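Local structure of periplasmic binding protein (Agrobacterium tumefaciens str. B6, 5L9G) at residues A[25-30]-A[34-39]; A[41-46]-A[276-281]; A[60-65]-A[72-77]; A[288-291]-A[295-298]. The protein binds the opine mannopine in the periplasm and probably delivers it to an ABC transporter for uptake by the bacterium. One frame throughout, in Å; residues are numbered along the deposited sequence.

Contact 1: residues A[25-30]-A[34-39]; sequences IASSGG and EAQDKA. With MO0 (mannopine), chain C.
Gly30 and Glu34 come together where the loop after strand 23-27 passes into helix 30-48, with CA atoms 6.3 Å apart and a backbone bond from Glu34 N to Gly30 O of 3.0 Å. The positive phi of Gly30 (61°) is one that glycine adopts readily. Glu34 runs its aliphatic part alongside the same carbonyl, CG lying 3.4 Å from Gly30 O.

Deeper in, Gln36 extends from the helix to Ser27 at the end of the strand. Its NE2 donates to Ser27 OG over 2.9 Å in a nearly straight bond (171°), the hydroxyl oxygen sitting in the amide plane. Ser27 presents OG from a chi1 of -178°, which swings it away from its own backbone N. Both partners are buried and held twice: Ser27 OG also pairs with Gln78 OE1, while Gln36 NE2 bonds Trp32 O as well, so the rotation of the amide should be well fixed. Beside this pair lies the mannopine pocket, where Ser28 OG stands 3.2 Å from atom O of the ligand carboxylate.

Strand 23-27 runs between parallel strands 52-56 and 76-80, and the contact binds its C-terminal end to helix 30-48, the connecting helix of the beta-alpha-beta unit formed by strand 23-27, helix 30-48 and strand 52-56.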
loop_
_atom_site.group_PDB
_atom_site.type_symbol
_atom_site.label_atom_id
_atom_site.label_comp_id
_atom_site.label_asym_id
_atom_site.label_seq_id
_atom_site.Cartn_x
_atom_site.Cartn_y
_atom_site.Cartn_z
ATOM N N ILE A 25 -3.680 -9.005 15.729
ATOM C CA ILE A 25 -3.309 -7.940 14.772
ATOM C C ILE A 25 -2.946 -8.564 13.421
ATOM O O ILE A 25 -2.262 -9.586 13.367
ATOM C CB ILE A 25 -2.230 -6.987 15.374
ATOM C CG1 ILE A 25 -1.946 -5.775 14.452
ATOM C CG2 ILE A 25 -0.928 -7.752 15.781
ATOM C CD1 ILE A 25 -1.446 -4.583 15.202
ATOM N N ALA A 26 -3.432 -7.974 12.326
ATOM C CA ALA A 26 -3.178 -8.541 11.024
ATOM C C ALA A 26 -2.707 -7.528 9.990
ATOM O O ALA A 26 -3.276 -6.444 9.878
ATOM C CB ALA A 26 -4.408 -9.285 10.513
ATOM N N SER A 27 -1.677 -7.893 9.226
ATOM C CA SER A 27 -1.222 -7.059 8.110
ATOM C C SER A 27 -1.079 -7.998 6.892
ATOM O O SER A 27 -1.735 -9.048 6.870
ATOM C CB SER A 27 0.026 -6.247 8.461
ATOM O OG SER A 27 0.463 -5.394 7.413
ATOM N N SER A 28 -0.250 -7.662 5.908
ATOM C CA SER A 28 -0.175 -8.430 4.671
ATOM C C SER A 28 1.048 -9.356 4.513
ATOM O O SER A 28 1.320 -9.810 3.395
ATOM C CB SER A 28 -0.285 -7.487 3.471
ATOM O OG SER A 28 0.911 -6.739 3.324
ATOM N N GLY A 29 1.733 -9.644 5.616
ATOM C CA GLY A 29 2.858 -10.581 5.659
ATOM C C GLY A 29 4.161 -10.048 5.106
ATOM O O GLY A 29 4.299 -8.846 4.820
ATOM N N GLY A 30 5.134 -10.950 4.997
ATOM C CA GLY A 30 6.444 -10.626 4.449
ATOM C C GLY A 30 7.197 -9.556 5.220
ATOM O O GLY A 30 6.928 -9.342 6.421
ATOM N N GLU A 34 6.908 -7.987 9.110
ATOM C CA GLU A 34 8.077 -8.156 9.965
ATOM C C GLU A 34 8.568 -6.811 10.511
ATOM O O GLU A 34 8.880 -6.713 11.700
ATOM C CB GLU A 34 9.191 -8.939 9.241
ATOM C CG GLU A 34 8.798 -10.396 9.042
ATOM C CD GLU A 34 9.656 -11.235 8.110
ATOM O OE1 GLU A 34 10.782 -10.802 7.772
ATOM O OE2 GLU A 34 9.213 -12.347 7.740
ATOM N N ALA A 35 8.580 -5.773 9.672
ATOM C CA ALA A 35 8.980 -4.425 10.084
ATOM C C ALA A 35 8.019 -3.872 11.149
ATOM O O ALA A 35 8.468 -3.331 12.156
ATOM C CB ALA A 35 9.023 -3.500 8.889
ATOM N N GLN A 36 6.700 -4.028 10.935
ATOM C CA GLN A 36 5.695 -3.566 11.896
ATOM C C GLN A 36 5.838 -4.330 13.212
ATOM O O GLN A 36 5.830 -3.723 14.274
ATOM C CB GLN A 36 4.281 -3.750 11.338
ATOM C CG GLN A 36 3.961 -2.842 10.178
ATOM C CD GLN A 36 2.678 -3.283 9.544
ATOM O OE1 GLN A 36 1.600 -2.884 9.959
ATOM N NE2 GLN A 36 2.776 -4.148 8.548
ATOM N N ASP A 37 6.019 -5.656 13.140
ATOM C CA ASP A 37 6.168 -6.459 14.345
ATOM C C ASP A 37 7.396 -6.045 15.168
ATOM O O ASP A 37 7.281 -5.866 16.388
ATOM C CB ASP A 37 6.205 -7.957 14.017
ATOM C CG ASP A 37 6.130 -8.834 15.249
ATOM O OD1 ASP A 37 5.227 -8.607 16.085
ATOM O OD2 ASP A 37 7.005 -9.695 15.408
ATOM N N LYS A 38 8.538 -5.815 14.492
ATOM C CA LYS A 38 9.783 -5.454 15.180
ATOM C C LYS A 38 9.787 -4.047 15.757
ATOM O O LYS A 38 10.193 -3.868 16.908
ATOM C CB LYS A 38 10.996 -5.666 14.267
ATOM C CG LYS A 38 12.344 -5.576 14.977
ATOM C CD LYS A 38 13.520 -5.806 14.026
ATOM C CE LYS A 38 14.843 -5.808 14.765
ATOM N NZ LYS A 38 15.046 -7.051 15.566
ATOM N N ALA A 39 9.373 -3.065 14.960
ATOM C CA ALA A 39 9.393 -1.657 15.336
ATOM C C ALA A 39 8.228 -1.201 16.189
ATOM O O ALA A 39 8.400 -0.292 17.008
ATOM C CB ALA A 39 9.451 -0.808 14.085
HETATM O OAB MO0 C . -6.399 -2.473 2.780
HETATM C CAF MO0 C . -6.083 -3.829 2.615
HETATM C CAG MO0 C . -4.814 -4.054 1.813
HETATM O OAC MO0 C . -5.113 -4.115 0.461
HETATM C CAH MO0 C . -3.684 -3.112 2.148
HETATM O OAM MO0 C . -3.389 -3.129 3.495
HETATM C CAI MO0 C . -2.416 -3.284 1.312
HETATM O OAD MO0 C . -1.859 -4.549 1.501
HETATM C CAJ MO0 C . -1.431 -2.172 1.534
HETATM O OAE MO0 C . -2.031 -0.951 1.209
HETATM C CAK MO0 C . -0.089 -2.351 0.807
HETATM N N MO0 C . 1.004 -2.162 1.771
HETATM C CA MO0 C . 2.335 -2.083 1.120
HETATM C C MO0 C . 3.074 -3.388 1.290
HETATM O O MO0 C . 2.479 -4.370 1.784
HETATM C CB MO0 C . 3.167 -0.921 1.609
HETATM C CG MO0 C . 3.776 -1.166 2.973
HETATM C CD MO0 C . 4.159 0.085 3.682
HETATM O OE1 MO0 C . 5.508 0.462 3.660
HETATM N NE2 MO0 C . 3.354 0.802 4.300
HETATM O OXT MO0 C . 4.268 -3.531 0.878
#

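Contact 2: residues A[41-46]-A[276-281]; sequences WAPAAK and AEYQKD. With EDO (1,2-ethanediol), chain E; EDO (1,2-ethanediol), chain H.
Tyr278 meets Pro43 and Ala44 because its CG stands anti to its own carbonyl carbon (chi1 -55°), and a chi2 of -71° then turns the ring so that one face looks onto the helix. The methyl of Ala44 sits over the centre of that face, 4.2 Å above the plane. Pro43 comes in at the ring edge instead, near the plane, with its CB 3.6 Å from Tyr278 CE1. Close by, the backbone of Ala44 also reaches the ring, its N lying 3.6 Å from Tyr278 CE1. On the opposite face Glu277 CG packs toward the rim, so the phenol is held between its own helix and helix 30-48.

Proline lacks an N-H, and helix 30-48 is kinked at Pro43 where the bond to the preceding turn is missing. Two pieces of chain 230 residues apart meet here, on the lobe of the periplasmic binding protein that starts with strand 23-27; such lobes are commonly assembled from separate parts of the sequence. Phe269 and Glu272 of helix 263-273 adjoin the same patch, and Glu272 OE2 is the hydrogen-bond partner of Tyr278 OH.

Farther along 276-281, Lys280 NZ bonds to Glu277 O and forms a salt bridge with Asp281 OD2 at 3.0 Å, on the syn side but well out of the carboxylate plane. A 1,2-ethanediol (chain E), probably from the crystallisation liquor, donates from O2 to Ala42 O over 2.6 Å.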
loop_
_atom_site.group_PDB
_atom_site.type_symbol
_atom_site.label_atom_id
_atom_site.label_comp_id
_atom_site.label_asym_id
_atom_site.label_seq_id
_atom_site.Cartn_x
_atom_site.Cartn_y
_atom_site.Cartn_z
ATOM N N TRP A 41 4.732 -3.467 17.089
ATOM C CA TRP A 41 3.939 -4.415 17.875
ATOM C C TRP A 41 4.687 -5.000 19.077
ATOM O O TRP A 41 4.211 -4.831 20.195
ATOM C CB TRP A 41 3.358 -5.520 16.977
ATOM C CG TRP A 41 2.669 -5.030 15.725
ATOM C CD1 TRP A 41 2.234 -3.759 15.453
ATOM C CD2 TRP A 41 2.319 -5.825 14.588
ATOM N NE1 TRP A 41 1.677 -3.708 14.196
ATOM C CE2 TRP A 41 1.709 -4.966 13.645
ATOM C CE3 TRP A 41 2.490 -7.184 14.260
ATOM C CZ2 TRP A 41 1.217 -5.433 12.417
ATOM C CZ3 TRP A 41 2.028 -7.637 13.032
ATOM C CH2 TRP A 41 1.407 -6.766 12.125
ATOM N N ALA A 42 5.845 -5.665 18.860
ATOM C CA ALA A 42 6.635 -6.216 19.982
ATOM C C ALA A 42 7.037 -5.137 21.030
ATOM O O ALA A 42 6.760 -5.363 22.192
ATOM C CB ALA A 42 7.857 -6.983 19.477
ATOM N N PRO A 43 7.611 -3.949 20.697
ATOM C CA PRO A 43 7.933 -2.986 21.771
ATOM C C PRO A 43 6.714 -2.355 22.448
ATOM O O PRO A 43 6.744 -2.190 23.669
ATOM C CB PRO A 43 8.830 -1.944 21.090
ATOM C CG PRO A 43 9.079 -2.447 19.722
ATOM C CD PRO A 43 8.017 -3.424 19.382
ATOM N N ALA A 44 5.639 -2.030 21.681
ATOM C CA ALA A 44 4.419 -1.446 22.274
ATOM C C ALA A 44 3.723 -2.429 23.222
ATOM O O ALA A 44 3.332 -2.036 24.323
ATOM C CB ALA A 44 3.453 -0.971 21.200
ATOM N N ALA A 45 3.597 -3.712 22.816
ATOM C CA ALA A 45 2.998 -4.744 23.671
ATOM C C ALA A 45 3.843 -4.982 24.930
ATOM O O ALA A 45 3.261 -5.215 25.992
ATOM C CB ALA A 45 2.814 -6.044 22.905
ATOM N N LYS A 46 5.199 -4.869 24.823
ATOM C CA LYS A 46 6.132 -5.016 25.960
ATOM C C LYS A 46 5.890 -3.873 26.973
ATOM O O LYS A 46 5.763 -4.124 28.170
ATOM C CB LYS A 46 7.599 -4.997 25.472
ATOM C CG LYS A 46 8.606 -5.427 26.544
ATOM C CD LYS A 46 9.935 -4.688 26.428
ATOM C CE LYS A 46 11.001 -5.505 25.739
ATOM N NZ LYS A 46 12.335 -4.858 25.839
ATOM N N ALA A 276 5.710 8.241 18.492
ATOM C CA ALA A 276 6.946 8.609 17.783
ATOM C C ALA A 276 8.137 7.681 18.113
ATOM O O ALA A 276 8.921 7.345 17.215
ATOM C CB ALA A 276 7.303 10.051 18.115
ATOM N N GLU A 277 8.250 7.267 19.404
ATOM C CA GLU A 277 9.296 6.384 19.937
ATOM C C GLU A 277 9.340 5.005 19.249
ATOM O O GLU A 277 10.393 4.359 19.271
ATOM C CB GLU A 277 9.186 6.248 21.471
ATOM C CG GLU A 277 7.961 5.496 21.963
ATOM C CD GLU A 277 7.629 5.712 23.421
ATOM O OE1 GLU A 277 8.050 4.898 24.275
ATOM O OE2 GLU A 277 6.915 6.698 23.703
ATOM N N TYR A 278 8.202 4.549 18.682
ATOM C CA TYR A 278 8.110 3.275 17.951
ATOM C C TYR A 278 8.222 3.527 16.461
ATOM O O TYR A 278 8.950 2.809 15.774
ATOM C CB TYR A 278 6.799 2.536 18.270
ATOM C CG TYR A 278 6.592 2.320 19.751
ATOM C CD1 TYR A 278 7.369 1.404 20.459
ATOM C CD2 TYR A 278 5.656 3.064 20.459
ATOM C CE1 TYR A 278 7.214 1.235 21.836
ATOM C CE2 TYR A 278 5.473 2.882 21.829
ATOM C CZ TYR A 278 6.260 1.972 22.515
ATOM O OH TYR A 278 6.102 1.802 23.867
ATOM N N GLN A 279 7.493 4.554 15.966
ATOM C CA GLN A 279 7.466 4.972 14.561
ATOM C C GLN A 279 8.870 5.244 13.996
ATOM O O GLN A 279 9.131 4.916 12.835
ATOM C CB GLN A 279 6.562 6.205 14.413
ATOM C CG GLN A 279 5.076 5.859 14.338
ATOM C CD GLN A 279 4.647 5.693 12.896
ATOM O OE1 GLN A 279 4.799 6.603 12.074
ATOM N NE2 GLN A 279 4.161 4.506 12.532
ATOM N N LYS A 280 9.784 5.796 14.824
ATOM C CA LYS A 280 11.166 6.093 14.423
ATOM C C LYS A 280 11.928 4.850 13.910
ATOM O O LYS A 280 12.799 4.991 13.049
ATOM C CB LYS A 280 11.948 6.779 15.571
ATOM C CG LYS A 280 12.360 5.845 16.724
ATOM C CD LYS A 280 13.128 6.536 17.852
ATOM C CE LYS A 280 14.082 5.581 18.542
ATOM N NZ LYS A 280 13.390 4.439 19.195
ATOM N N ASP A 281 11.592 3.649 14.435
ATOM C CA ASP A 281 12.249 2.380 14.086
ATOM C C ASP A 281 11.640 1.646 12.902
ATOM O O ASP A 281 12.243 0.687 12.404
ATOM C CB ASP A 281 12.294 1.443 15.302
ATOM C CG ASP A 281 13.128 1.998 16.428
ATOM O OD1 ASP A 281 14.277 2.415 16.164
ATOM O OD2 ASP A 281 12.634 2.016 17.573
HETATM C C1 EDO E . 6.971 -9.680 21.779
HETATM O O1 EDO E . 6.360 -10.297 20.648
HETATM C C2 EDO E . 5.883 -8.971 22.629
HETATM O O2 EDO E . 6.383 -7.761 23.162
HETATM C C1 EDO H . 2.208 10.409 18.852
HETATM O O1 EDO H . 1.065 9.539 18.812
HETATM C C2 EDO H . 3.124 10.122 20.050
HETATM O O2 EDO H . 4.370 10.753 19.879
#

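Contact 3: residues A[60-65]-A[72-77]; sequences WAEARA and VTWDII
Trp74 is the first residue along 72-77 to touch the helix, meeting Ala63 and Glu62 with the outer corner of its six-membered ring. Its CG is anti to the carbonyl carbon (chi1 -68°), and a small chi2 of -18° directs the benzene part toward helix 61-69. There Trp74 CZ3 lies 3.7 Å from Ala63 N and 3.9 Å from Ala63 CB, and the neighbouring CH2 comes within 3.9 Å of Glu62 CB. Ala63 N and Glu62 CB both approach the indole obliquely. Ala63 N already donates to Trp60 O, an acceptor it shares with Arg64 N, so its approach to the indole is one of packing. The polar atoms of the two large side chains are engaged elsewhere: Trp74 NE1 bonds Asp55 OD2, and Glu62 OE2 receives the backbone N atoms of Gln58 and Asn59 just ahead of the helix.

Helix 61-69 belongs to a beta-alpha-beta crossover. It leads from strand 52-56 to strand 76-80, and these two strands lie in parallel on either side of strand 23-27, so the connection skips over one strand of the sheet.

Next, Asp75 and Ile76 make no contact with 60-65, and Ile76 pairs through its backbone with Val24 and Ala26 of strand 23-27. Ile77 faces the helix again. Its CG1 branch stands between the backbone N and the carbonyl carbon (chi1 53°), and the extended chain carries CD1 to Ala63 CB at 3.8 Å.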
loop_
_atom_site.group_PDB
_atom_site.type_symbol
_atom_site.label_atom_id
_atom_site.label_comp_id
_atom_site.label_asym_id
_atom_site.label_seq_id
_atom_site.Cartn_x
_atom_site.Cartn_y
_atom_site.Cartn_z
ATOM N N TRP A 60 -9.332 -6.288 2.109
ATOM C CA TRP A 60 -10.213 -5.758 3.170
ATOM C C TRP A 60 -11.521 -6.567 3.265
ATOM O O TRP A 60 -12.116 -6.651 4.344
ATOM C CB TRP A 60 -10.528 -4.265 2.935
ATOM C CG TRP A 60 -11.592 -4.032 1.899
ATOM C CD1 TRP A 60 -11.419 -3.993 0.548
ATOM C CD2 TRP A 60 -13.003 -3.900 2.128
ATOM N NE1 TRP A 60 -12.632 -3.810 -0.080
ATOM C CE2 TRP A 60 -13.622 -3.770 0.865
ATOM C CE3 TRP A 60 -13.812 -3.928 3.278
ATOM C CZ2 TRP A 60 -15.008 -3.618 0.721
ATOM C CZ3 TRP A 60 -15.188 -3.777 3.136
ATOM C CH2 TRP A 60 -15.773 -3.629 1.871
ATOM N N ALA A 61 -11.973 -7.148 2.124
ATOM C CA ALA A 61 -13.194 -7.955 2.069
ATOM C C ALA A 61 -13.140 -9.196 2.997
ATOM O O ALA A 61 -14.189 -9.710 3.388
ATOM C CB ALA A 61 -13.503 -8.351 0.632
ATOM N N GLU A 62 -11.924 -9.628 3.402
ATOM C CA GLU A 62 -11.736 -10.747 4.334
ATOM C C GLU A 62 -12.182 -10.306 5.742
ATOM O O GLU A 62 -12.764 -11.102 6.486
ATOM C CB GLU A 62 -10.271 -11.216 4.346
ATOM C CG GLU A 62 -9.747 -11.719 2.997
ATOM C CD GLU A 62 -8.286 -12.149 2.996
ATOM O OE1 GLU A 62 -7.936 -12.989 3.862
ATOM O OE2 GLU A 62 -7.486 -11.612 2.185
ATOM N N ALA A 63 -11.953 -9.013 6.085
ATOM C CA ALA A 63 -12.398 -8.447 7.368
ATOM C C ALA A 63 -13.929 -8.333 7.340
ATOM O O ALA A 63 -14.584 -8.595 8.359
ATOM C CB ALA A 63 -11.770 -7.077 7.583
ATOM N N ARG A 64 -14.494 -7.984 6.152
ATOM C CA ARG A 64 -15.943 -7.898 5.939
ATOM C C ARG A 64 -16.591 -9.271 6.138
ATOM O O ARG A 64 -17.607 -9.355 6.834
ATOM C CB ARG A 64 -16.279 -7.315 4.553
ATOM C CG ARG A 64 -17.794 -7.102 4.365
ATOM C CD ARG A 64 -18.187 -6.440 3.064
ATOM N NE ARG A 64 -17.640 -7.142 1.902
ATOM C CZ ARG A 64 -17.773 -6.730 0.646
ATOM N NH1 ARG A 64 -18.462 -5.628 0.370
ATOM N NH2 ARG A 64 -17.229 -7.425 -0.345
ATOM N N ALA A 65 -15.982 -10.346 5.571
ATOM C CA ALA A 65 -16.473 -11.730 5.709
ATOM C C ALA A 65 -16.552 -12.161 7.166
ATOM O O ALA A 65 -17.524 -12.831 7.534
ATOM C CB ALA A 65 -15.603 -12.694 4.922
ATOM N N VAL A 72 -16.091 -12.636 14.600
ATOM C CA VAL A 72 -14.942 -11.739 14.440
ATOM C C VAL A 72 -13.800 -12.236 15.345
ATOM O O VAL A 72 -13.976 -12.329 16.565
ATOM C CB VAL A 72 -15.304 -10.246 14.699
ATOM C CG1 VAL A 72 -14.056 -9.363 14.664
ATOM C CG2 VAL A 72 -16.340 -9.747 13.694
ATOM N N THR A 73 -12.650 -12.580 14.737
ATOM C CA THR A 73 -11.461 -13.037 15.471
ATOM C C THR A 73 -10.354 -11.978 15.462
ATOM O O THR A 73 -9.553 -11.933 16.386
ATOM C CB THR A 73 -10.963 -14.429 15.002
ATOM O OG1 THR A 73 -10.701 -14.417 13.600
ATOM C CG2 THR A 73 -11.937 -15.550 15.342
ATOM N N TRP A 74 -10.322 -11.115 14.436
ATOM C CA TRP A 74 -9.314 -10.052 14.322
ATOM C C TRP A 74 -9.680 -8.847 15.180
ATOM O O TRP A 74 -10.862 -8.502 15.289
ATOM C CB TRP A 74 -9.198 -9.593 12.864
ATOM C CG TRP A 74 -8.624 -10.607 11.918
ATOM C CD1 TRP A 74 -7.897 -11.719 12.234
ATOM C CD2 TRP A 74 -8.652 -10.536 10.488
ATOM N NE1 TRP A 74 -7.506 -12.367 11.086
ATOM C CE2 TRP A 74 -7.951 -11.660 10.000
ATOM C CE3 TRP A 74 -9.248 -9.652 9.568
ATOM C CZ2 TRP A 74 -7.821 -11.920 8.633
ATOM C CZ3 TRP A 74 -9.091 -9.894 8.211
ATOM C CH2 TRP A 74 -8.396 -11.023 7.758
ATOM N N ASP A 75 -8.672 -8.215 15.799
ATOM C CA ASP A 75 -8.905 -6.987 16.568
ATOM C C ASP A 75 -8.447 -5.795 15.735
ATOM O O ASP A 75 -9.278 -4.989 15.301
ATOM C CB ASP A 75 -8.182 -7.023 17.917
ATOM C CG ASP A 75 -8.801 -8.008 18.895
ATOM O OD1 ASP A 75 -10.000 -7.892 19.170
ATOM O OD2 ASP A 75 -8.117 -8.940 19.284
ATOM N N ILE A 76 -7.135 -5.707 15.477
ATOM C CA ILE A 76 -6.545 -4.640 14.657
ATOM C C ILE A 76 -6.241 -5.159 13.254
ATOM O O ILE A 76 -5.613 -6.212 13.093
ATOM C CB ILE A 76 -5.267 -4.042 15.327
ATOM C CG1 ILE A 76 -5.563 -3.516 16.755
ATOM C CG2 ILE A 76 -4.594 -2.963 14.417
ATOM C CD1 ILE A 76 -4.339 -3.294 17.632
ATOM N N ILE A 77 -6.628 -4.377 12.238
ATOM C CA ILE A 77 -6.297 -4.688 10.849
ATOM C C ILE A 77 -5.512 -3.537 10.261
ATOM O O ILE A 77 -5.853 -2.364 10.495
ATOM C CB ILE A 77 -7.530 -5.054 9.966
ATOM C CG1 ILE A 77 -8.654 -3.971 10.039
ATOM C CG2 ILE A 77 -8.047 -6.456 10.322
ATOM C CD1 ILE A 77 -9.799 -4.134 9.013
#

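Contact 4: residues A[288-291]-A[295-298]; sequences TAPA and AYDL. With MO0 (mannopine), chain C.
Strand 289-290, a short antiparallel partner of the long strand 115-128 in this periplasmic binding protein fold, leaves the mannopine pocket and packs through Pro290 against Ala295 and Tyr296 of helix 294-299. Tyr296 carries much of the contact. With CG anti to the carbonyl carbon (chi1 -68°), the phenol is led back from the helix until its hydroxyl end lies beside the strand. The proline ring and the tyrosine cross obliquely: Pro290 CG is 3.6 Å from Tyr296 CZ, and Pro290 CD comes to 3.4 Å from Tyr296 OH. The carbonyl oxygen of Pro290 approaches at the ring edge, near its plane, 3.1 Å from Tyr296 OH. Ala289 adds its methyl, CB lying 3.6 Å from the same Tyr296 OH.

One residue earlier in the helix, Ala295 CB meets Pro290 CB at 4.1 Å, a looser methyl-to-ring contact. Gln279 of helix 276-279 borders both Pro290 and Ala295, and Tyr301 sets its ring steeply against that of Tyr296, the planes at about 75°.

Just ahead of the strand the chain turns polar: Thr288 takes no part in the packing with the helix and is a residue of the ligand site. A chi1 of -172° places OG1 opposite the backbone N across the CA-CB bond, from where Thr288 OG1 donates to the side-chain amide oxygen OE1 of mannopine over 2.7 Å.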
loop_
_atom_site.group_PDB
_atom_site.type_symbol
_atom_site.label_atom_id
_atom_site.label_comp_id
_atom_site.label_asym_id
_atom_site.label_seq_id
_atom_site.Cartn_x
_atom_site.Cartn_y
_atom_site.Cartn_z
ATOM N N THR A 288 10.337 1.925 4.139
ATOM C CA THR A 288 9.040 2.577 4.347
ATOM C C THR A 288 9.300 3.966 4.947
ATOM O O THR A 288 10.459 4.302 5.197
ATOM C CB THR A 288 8.094 1.694 5.171
ATOM O OG1 THR A 288 6.802 2.319 5.153
ATOM C CG2 THR A 288 8.579 1.504 6.611
ATOM N N ALA A 289 8.236 4.771 5.158
ATOM C CA ALA A 289 8.356 6.108 5.733
ATOM C C ALA A 289 7.375 6.223 6.890
ATOM O O ALA A 289 6.199 5.979 6.673
ATOM C CB ALA A 289 8.041 7.167 4.684
ATOM N N PRO A 290 7.813 6.571 8.116
ATOM C CA PRO A 290 6.844 6.716 9.231
ATOM C C PRO A 290 5.837 7.835 8.967
ATOM O O PRO A 290 6.168 8.801 8.265
ATOM C CB PRO A 290 7.733 7.029 10.443
ATOM C CG PRO A 290 8.980 7.600 9.870
ATOM C CD PRO A 290 9.189 6.889 8.547
ATOM N N ALA A 291 4.599 7.700 9.484
ATOM C CA ALA A 291 3.570 8.742 9.291
ATOM C C ALA A 291 3.626 9.788 10.413
ATOM O O ALA A 291 3.245 10.938 10.198
ATOM C CB ALA A 291 2.180 8.123 9.220
ATOM N N ALA A 295 8.581 11.278 14.680
ATOM C CA ALA A 295 9.576 10.207 14.509
ATOM C C ALA A 295 10.851 10.691 13.780
ATOM O O ALA A 295 11.948 10.231 14.105
ATOM C CB ALA A 295 8.968 9.024 13.768
ATOM N N TYR A 296 10.705 11.634 12.833
ATOM C CA TYR A 296 11.809 12.216 12.063
ATOM C C TYR A 296 12.786 12.995 12.943
ATOM O O TYR A 296 13.998 12.887 12.742
ATOM C CB TYR A 296 11.273 13.086 10.915
ATOM C CG TYR A 296 10.585 12.270 9.847
ATOM C CD1 TYR A 296 9.226 11.971 9.936
ATOM C CD2 TYR A 296 11.300 11.745 8.773
ATOM C CE1 TYR A 296 8.598 11.174 8.982
ATOM C CE2 TYR A 296 10.679 10.953 7.810
ATOM C CZ TYR A 296 9.330 10.665 7.922
ATOM O OH TYR A 296 8.720 9.885 6.975
ATOM N N ASP A 297 12.257 13.738 13.942
ATOM C CA ASP A 297 13.035 14.521 14.907
ATOM C C ASP A 297 13.862 13.590 15.802
ATOM O O ASP A 297 14.996 13.924 16.141
ATOM C CB ASP A 297 12.108 15.402 15.785
ATOM C CG ASP A 297 11.003 16.188 15.075
ATOM O OD1 ASP A 297 11.003 16.228 13.817
ATOM O OD2 ASP A 297 10.136 16.764 15.777
ATOM N N LEU A 298 13.300 12.409 16.154
ATOM C CA LEU A 298 13.961 11.414 17.012
ATOM C C LEU A 298 15.022 10.573 16.302
ATOM O O LEU A 298 16.079 10.316 16.884
ATOM C CB LEU A 298 12.940 10.471 17.683
ATOM C CG LEU A 298 11.919 11.065 18.659
ATOM C CD1 LEU A 298 10.895 10.020 19.044
ATOM C CD2 LEU A 298 12.586 11.605 19.932
HETATM O OAB MO0 C . -6.399 -2.473 2.780
HETATM C CAF MO0 C . -6.083 -3.829 2.615
HETATM C CAG MO0 C . -4.814 -4.054 1.813
HETATM O OAC MO0 C . -5.113 -4.115 0.461
HETATM C CAH MO0 C . -3.684 -3.112 2.148
HETATM O OAM MO0 C . -3.389 -3.129 3.495
HETATM C CAI MO0 C . -2.416 -3.284 1.312
HETATM O OAD MO0 C . -1.859 -4.549 1.501
HETATM C CAJ MO0 C . -1.431 -2.172 1.534
HETATM O OAE MO0 C . -2.031 -0.951 1.209
HETATM C CAK MO0 C . -0.089 -2.351 0.807
HETATM N N MO0 C . 1.004 -2.162 1.771
HETATM C CA MO0 C . 2.335 -2.083 1.120
HETATM C C MO0 C . 3.074 -3.388 1.290
HETATM O O MO0 C . 2.479 -4.370 1.784
HETATM C CB MO0 C . 3.167 -0.921 1.609
HETATM C CG MO0 C . 3.776 -1.166 2.973
HETATM C CD MO0 C . 4.159 0.085 3.682
HETATM O OE1 MO0 C . 5.508 0.462 3.660
HETATM N NE2 MO0 C . 3.354 0.802 4.300
HETATM O OXT MO0 C . 4.268 -3.531 0.878
#

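In the fold
From the N terminus, contact 1 closes a tight strand-to-helix turn, and helix 30-48 then carries on directly into contact 2. Contact 2 closes a loop of more than 200 residues, from 41-46 to 276-281, and contact 3 is nested inside it as the short return from helix 61-69 to strand 76-80. Contact 4 follows in series, closing another small turn beyond helix 276-279. Strands 23-27 and 76-80 join contacts 1 and 3, with Ala26 N 2.9 Å from Ile76 O. Contacts 2 and 4 touch where the methyl of Ala276 packs on Leu298. Contacts 1 and 4 do not meet, yet both reach the bound mannopine, through Ser28 and Thr288.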